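Local coordinates for protein 378aa long hypothetical citrate synthase (Sulfolobus tokodaii, PDB 1VGM) that belongs to the citrate synthase family, mainly helical proteins, and assembles from two chains, at residues 132-137 against 157-163; 173-177 against 320-326. One frame throughout, in Å; residues are numbered along the deposited sequence.

Interaction 1: residues 132-137 against 157-163; sequences TANIYR and FLAATFG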
loop_
_atom_site.group_PDB
_atom_site.type_symbol
_atom_site.label_atom_id
_atom_site.label_comp_id
_atom_site.label_asym_id
_atom_site.label_seq_id
_atom_site.Cartn_x
_atom_site.Cartn_y
_atom_site.Cartn_z
ATOM N N THR A 132 12.570 -9.093 -9.556
ATOM C CA THR A 132 11.907 -10.391 -9.587
ATOM C C THR A 132 12.931 -11.501 -9.854
ATOM O O THR A 132 12.863 -12.577 -9.256
ATOM C CB THR A 132 10.810 -10.429 -10.686
ATOM O OG1 THR A 132 9.829 -9.412 -10.430
ATOM C CG2 THR A 132 10.130 -11.784 -10.714
ATOM N N ALA A 133 13.878 -11.236 -10.751
ATOM C CA ALA A 133 14.945 -12.183 -11.040
ATOM C C ALA A 133 15.757 -12.492 -9.791
ATOM O O ALA A 133 16.106 -13.649 -9.531
ATOM C CB ALA A 133 15.858 -11.633 -12.127
ATOM N N ASN A 134 16.058 -11.466 -9.007
ATOM C CA ASN A 134 16.970 -11.648 -7.886
ATOM C C ASN A 134 16.266 -12.180 -6.641
ATOM O O ASN A 134 16.897 -12.776 -5.759
ATOM C CB ASN A 134 17.678 -10.333 -7.567
ATOM C CG ASN A 134 18.902 -10.119 -8.425
ATOM O OD1 ASN A 134 19.954 -10.707 -8.177
ATOM N ND2 ASN A 134 18.772 -9.285 -9.448
ATOM N N ILE A 135 14.956 -11.973 -6.577
ATOM C CA ILE A 135 14.152 -12.639 -5.564
ATOM C C ILE A 135 14.227 -14.148 -5.742
ATOM O O ILE A 135 14.479 -14.870 -4.780
ATOM C CB ILE A 135 12.666 -12.203 -5.625
ATOM C CG1 ILE A 135 12.541 -10.753 -5.150
ATOM C CG2 ILE A 135 11.816 -13.135 -4.751
ATOM C CD1 ILE A 135 11.124 -10.238 -5.112
ATOM N N TYR A 136 14.010 -14.626 -6.966
ATOM C CA TYR A 136 14.239 -16.040 -7.259
ATOM C C TYR A 136 15.629 -16.470 -6.798
ATOM O O TYR A 136 15.788 -17.495 -6.133
ATOM C CB TYR A 136 14.088 -16.322 -8.758
ATOM C CG TYR A 136 14.632 -17.669 -9.183
ATOM C CD1 TYR A 136 14.011 -18.855 -8.784
ATOM C CD2 TYR A 136 15.786 -17.756 -9.965
ATOM C CE1 TYR A 136 14.531 -20.098 -9.150
ATOM C CE2 TYR A 136 16.313 -18.988 -10.341
ATOM C CZ TYR A 136 15.683 -20.153 -9.928
ATOM O OH TYR A 136 16.225 -21.360 -10.289
ATOM N N ARG A 137 16.640 -15.686 -7.153
ATOM C CA ARG A 137 18.008 -16.082 -6.876
ATOM C C ARG A 137 18.280 -16.146 -5.374
ATOM O O ARG A 137 18.876 -17.110 -4.891
ATOM C CB ARG A 137 18.977 -15.116 -7.554
ATOM C CG ARG A 137 19.163 -15.420 -9.029
ATOM C CD ARG A 137 20.005 -14.375 -9.725
ATOM N NE ARG A 137 20.429 -14.854 -11.032
ATOM C CZ ARG A 137 21.381 -15.759 -11.236
ATOM N NH1 ARG A 137 22.165 -16.150 -10.242
ATOM N NH2 ARG A 137 21.546 -16.273 -12.443
ATOM N N PHE A 157 15.162 -10.672 -18.891
ATOM C CA PHE A 157 14.664 -11.145 -17.605
ATOM C C PHE A 157 15.027 -12.620 -17.427
ATOM O O PHE A 157 15.549 -13.019 -16.384
ATOM C CB PHE A 157 13.144 -10.954 -17.506
ATOM C CG PHE A 157 12.523 -11.624 -16.315
ATOM C CD1 PHE A 157 12.894 -11.257 -15.021
ATOM C CD2 PHE A 157 11.595 -12.647 -16.485
ATOM C CE1 PHE A 157 12.336 -11.893 -13.909
ATOM C CE2 PHE A 157 11.024 -13.294 -15.381
ATOM C CZ PHE A 157 11.402 -12.923 -14.089
ATOM N N LEU A 158 14.761 -13.426 -18.454
ATOM C CA LEU A 158 14.971 -14.865 -18.359
ATOM C C LEU A 158 16.444 -15.200 -18.160
ATOM O O LEU A 158 16.774 -16.120 -17.412
ATOM C CB LEU A 158 14.458 -15.575 -19.615
ATOM C CG LEU A 158 12.933 -15.622 -19.771
ATOM C CD1 LEU A 158 12.573 -16.340 -21.058
ATOM C CD2 LEU A 158 12.307 -16.323 -18.581
ATOM N N ALA A 159 17.322 -14.462 -18.835
ATOM C CA ALA A 159 18.756 -14.721 -18.772
ATOM C C ALA A 159 19.333 -14.401 -17.391
ATOM O O ALA A 159 20.172 -15.135 -16.871
ATOM C CB ALA A 159 19.485 -13.911 -19.860
ATOM N N ALA A 160 18.873 -13.306 -16.798
ATOM C CA ALA A 160 19.303 -12.932 -15.458
ATOM C C ALA A 160 18.824 -13.968 -14.446
ATOM O O ALA A 160 19.570 -14.392 -13.564
ATOM C CB ALA A 160 18.748 -11.569 -15.110
ATOM N N THR A 161 17.566 -14.367 -14.580
ATOM C CA THR A 161 16.956 -15.289 -13.640
ATOM C C THR A 161 17.702 -16.624 -13.611
ATOM O O THR A 161 18.093 -17.096 -12.542
ATOM C CB THR A 161 15.472 -15.526 -13.997
ATOM O OG1 THR A 161 14.753 -14.296 -13.841
ATOM C CG2 THR A 161 14.854 -16.586 -13.092
ATOM N N PHE A 162 17.901 -17.226 -14.781
ATOM C CA PHE A 162 18.424 -18.587 -14.848
ATOM C C PHE A 162 19.901 -18.656 -15.249
ATOM O O PHE A 162 20.504 -19.732 -15.237
ATOM C CB PHE A 162 17.567 -19.419 -15.809
ATOM C CG PHE A 162 16.129 -19.539 -15.377
ATOM C CD1 PHE A 162 15.107 -18.941 -16.118
ATOM C CD2 PHE A 162 15.805 -20.189 -14.185
ATOM C CE1 PHE A 162 13.781 -18.985 -15.679
ATOM C CE2 PHE A 162 14.484 -20.241 -13.734
ATOM C CZ PHE A 162 13.469 -19.634 -14.480
ATOM N N GLY A 163 20.476 -17.507 -15.595
ATOM C CA GLY A 163 21.907 -17.439 -15.815
ATOM C C GLY A 163 22.355 -18.169 -17.062
ATOM O O GLY A 163 23.470 -18.677 -17.130
#
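Tyr136 lays its ring across the side chain of Thr161 at about a right angle, with CD2 of Tyr136 3.5 Å from CG2 of Thr161. Having CG anti to the backbone N (chi1 166°) carries the ring over to helix 153-162, where its CE2 edge also meets the carbonyl O of Thr161, near the ring plane. The next residue, Phe162, turns its edge toward the tyrosine face in an offset edge-to-face pair, the centroids 5.4 Å apart and the planes at 61°. The methyl CG2 of Thr161 rests over the centre of the Phe162 ring, filling the angle between the two aromatics. One turn back, the small Ala133 lets the backbones come close: its CA is 4.5 Å from that of Thr161, and its CB meets OG1 of Thr161 and CB of Ala160. That buried hydroxyl donates to the carbonyl O of Phe157 in its own helix, from above the carbonyl plane. Phe157 points the CE1 edge of its ring at the backbone N of Ala133, while CZ touches CG2 of Thr132. The polar tie is made by Arg137, whose NE and NH2 grip Ala160 O side-on at 2.7 and 2.9 Å, the oxygen lying nearly in the guanidinium plane. This carbonyl belongs to the last turn of its helix, three residues before Gly163, the first to leave helical geometry, with positive phi; NH1 of Arg137 bonds instead to the carbonyl O of Lys143, which further fixes the group. The two segments run nearly parallel, their axes 8.5 Å apart at a signed crossing angle of -19°. Helix 331-353 packs on Thr132 and Phe157, helix 93-108 lies against Thr132 and Ile135, and helix 168-180 adjoins Phe157 and Leu158.

Interaction 2: residues 173-177 against 320-326; sequences AMDAS and VFYALGF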
loop_
_atom_site.group_PDB
_atom_site.type_symbol
_atom_site.label_atom_id
_atom_site.label_comp_id
_atom_site.label_asym_id
_atom_site.label_seq_id
_atom_site.Cartn_x
_atom_site.Cartn_y
_atom_site.Cartn_z
ATOM N N ALA A 173 7.170 -17.328 -24.947
ATOM C CA ALA A 173 6.188 -17.663 -23.912
ATOM C C ALA A 173 6.186 -16.642 -22.775
ATOM O O ALA A 173 5.139 -16.338 -22.208
ATOM C CB ALA A 173 6.462 -19.068 -23.354
ATOM N N MET A 174 7.362 -16.124 -22.441
ATOM C CA MET A 174 7.492 -15.135 -21.379
ATOM C C MET A 174 6.921 -13.790 -21.837
ATOM O O MET A 174 6.213 -13.110 -21.086
ATOM C CB MET A 174 8.966 -14.973 -20.997
ATOM C CG MET A 174 9.210 -14.082 -19.778
ATOM S SD MET A 174 8.620 -14.797 -18.222
ATOM C CE MET A 174 7.510 -13.491 -17.625
ATOM N N ASP A 175 7.234 -13.415 -23.072
ATOM C CA ASP A 175 6.704 -12.194 -23.677
ATOM C C ASP A 175 5.178 -12.234 -23.745
ATOM O O ASP A 175 4.499 -11.269 -23.379
ATOM C CB ASP A 175 7.285 -12.022 -25.085
ATOM C CG ASP A 175 6.821 -10.753 -25.753
ATOM O OD1 ASP A 175 5.932 -10.836 -26.624
ATOM O OD2 ASP A 175 7.349 -9.673 -25.410
ATOM N N ALA A 176 4.637 -13.354 -24.209
ATOM C CA ALA A 176 3.193 -13.563 -24.171
ATOM C C ALA A 176 2.608 -13.399 -22.757
ATOM O O ALA A 176 1.611 -12.700 -22.561
ATOM C CB ALA A 176 2.863 -14.946 -24.731
ATOM N N SER A 177 3.233 -14.039 -21.772
ATOM C CA SER A 177 2.778 -13.932 -20.389
ATOM C C SER A 177 2.712 -12.493 -19.884
ATOM O O SER A 177 1.753 -12.113 -19.213
ATOM C CB SER A 177 3.688 -14.749 -19.477
ATOM O OG SER A 177 3.617 -16.125 -19.808
ATOM N N VAL A 320 2.538 -22.913 -17.778
ATOM C CA VAL A 320 3.466 -22.120 -18.584
ATOM C C VAL A 320 4.685 -21.671 -17.778
ATOM O O VAL A 320 5.820 -21.847 -18.217
ATOM C CB VAL A 320 2.779 -20.866 -19.172
ATOM C CG1 VAL A 320 3.798 -20.039 -19.959
ATOM C CG2 VAL A 320 1.611 -21.276 -20.073
ATOM N N PHE A 321 4.446 -21.093 -16.600
ATOM C CA PHE A 321 5.529 -20.634 -15.727
ATOM C C PHE A 321 6.414 -21.798 -15.296
ATOM O O PHE A 321 7.635 -21.668 -15.226
ATOM C CB PHE A 321 4.966 -19.956 -14.470
ATOM C CG PHE A 321 4.125 -18.739 -14.745
ATOM C CD1 PHE A 321 3.188 -18.299 -13.807
ATOM C CD2 PHE A 321 4.262 -18.029 -15.930
ATOM C CE1 PHE A 321 2.407 -17.165 -14.048
ATOM C CE2 PHE A 321 3.485 -16.897 -16.178
ATOM C CZ PHE A 321 2.555 -16.466 -15.240
ATOM N N TYR A 322 5.785 -22.932 -15.001
ATOM C CA TYR A 322 6.501 -24.181 -14.733
ATOM C C TYR A 322 7.392 -24.578 -15.909
ATOM O O TYR A 322 8.561 -24.903 -15.719
ATOM C CB TYR A 322 5.497 -25.302 -14.446
ATOM C CG TYR A 322 6.117 -26.665 -14.264
ATOM C CD1 TYR A 322 6.750 -27.013 -13.069
ATOM C CD2 TYR A 322 6.069 -27.610 -15.284
ATOM C CE1 TYR A 322 7.322 -28.274 -12.899
ATOM C CE2 TYR A 322 6.635 -28.867 -15.126
ATOM C CZ TYR A 322 7.259 -29.193 -13.934
ATOM O OH TYR A 322 7.812 -30.443 -13.790
ATOM N N ALA A 323 6.837 -24.555 -17.122
ATOM C CA ALA A 323 7.586 -24.929 -18.324
ATOM C C ALA A 323 8.776 -24.003 -18.527
ATOM O O ALA A 323 9.829 -24.416 -19.029
ATOM C CB ALA A 323 6.672 -24.875 -19.556
ATOM N N LEU A 324 8.596 -22.745 -18.137
ATOM C CA LEU A 324 9.663 -21.755 -18.197
ATOM C C LEU A 324 10.724 -21.945 -17.119
ATOM O O LEU A 324 11.720 -21.230 -17.103
ATOM C CB LEU A 324 9.068 -20.357 -18.074
ATOM C CG LEU A 324 8.375 -19.866 -19.336
ATOM C CD1 LEU A 324 7.527 -18.650 -19.025
ATOM C CD2 LEU A 324 9.429 -19.557 -20.381
ATOM N N GLY A 325 10.502 -22.898 -16.215
ATOM C CA GLY A 325 11.510 -23.229 -15.218
ATOM C C GLY A 325 11.229 -22.664 -13.834
ATOM O O GLY A 325 11.982 -22.918 -12.894
ATOM N N PHE A 326 10.149 -21.899 -13.691
ATOM C CA PHE A 326 9.888 -21.206 -12.431
ATOM C C PHE A 326 9.275 -22.111 -11.375
ATOM O O PHE A 326 8.348 -22.864 -11.651
ATOM C CB PHE A 326 8.966 -20.012 -12.657
ATOM C CG PHE A 326 9.651 -18.840 -13.275
ATOM C CD1 PHE A 326 9.606 -18.639 -14.648
ATOM C CD2 PHE A 326 10.370 -17.947 -12.491
ATOM C CE1 PHE A 326 10.264 -17.562 -15.235
ATOM C CE2 PHE A 326 11.034 -16.862 -13.069
ATOM C CZ PHE A 326 10.979 -16.674 -14.444
#
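Apolar contacts dominate between Met174 and Ala173 on helix 168-180 and the end of helix 314-323 with the turn after it. The sulfur SD of Met174 lies 4.1 Å from CD1 of Leu324, the two side chains crossing at about a right angle; a bend at chi2 (68°) helps swing the sulfur there, and CE1 of Phe326 is a looser neighbour at 4.4 Å. The other leucine branch, CD2, reaches CB of Ala173, which also faces CG1 of Val320. Among the polar groups, Ser177 presents its OG to the edge of the Phe321 ring, 3.7 Å from CE2, without any hydrogen bond across the contact. The hydroxyl is instead satisfied within its helix, donating to Ala173 O at 2.8 Å, while the backbone N of Ser177 reaches the same oxygen from the opposite face of the carbonyl plane. Phe272 and Phe279 of helix 267-280 flank this contact, and Leu334 of helix 331-353 meets Phe321 and Phe326. Backbone bonds from Phe326 N to Phe321 O and from Gly325 N to Tyr322 O, with positive phi at Gly325, form a Schellman motif that ends the helix and turns Phe326 back into the buried interior of the mainly helical citrate synthase fold.

Helices 153-162 and 168-180 follow each other in the chain, placing interactions 1 and 2 in series with centres about 13 Å apart. They meet through a cluster of aromatic side chains: CE2 of Phe157 lies 3.5 Å from CZ of Phe326, and the rings of Phe162 and Phe326 meet edge-to-face. Phe162 also reaches the turn after helix 314-323, with its CE1 3.4 Å from Leu324 O. Met174 bridges the contacts from the other segment of interaction 2 by touching Phe157 as well as Leu324. Helix 331-353 backs both, Leu334 meeting Phe157, Phe321 and Phe326, so 157-163 packs against both 132-137 and 320-326.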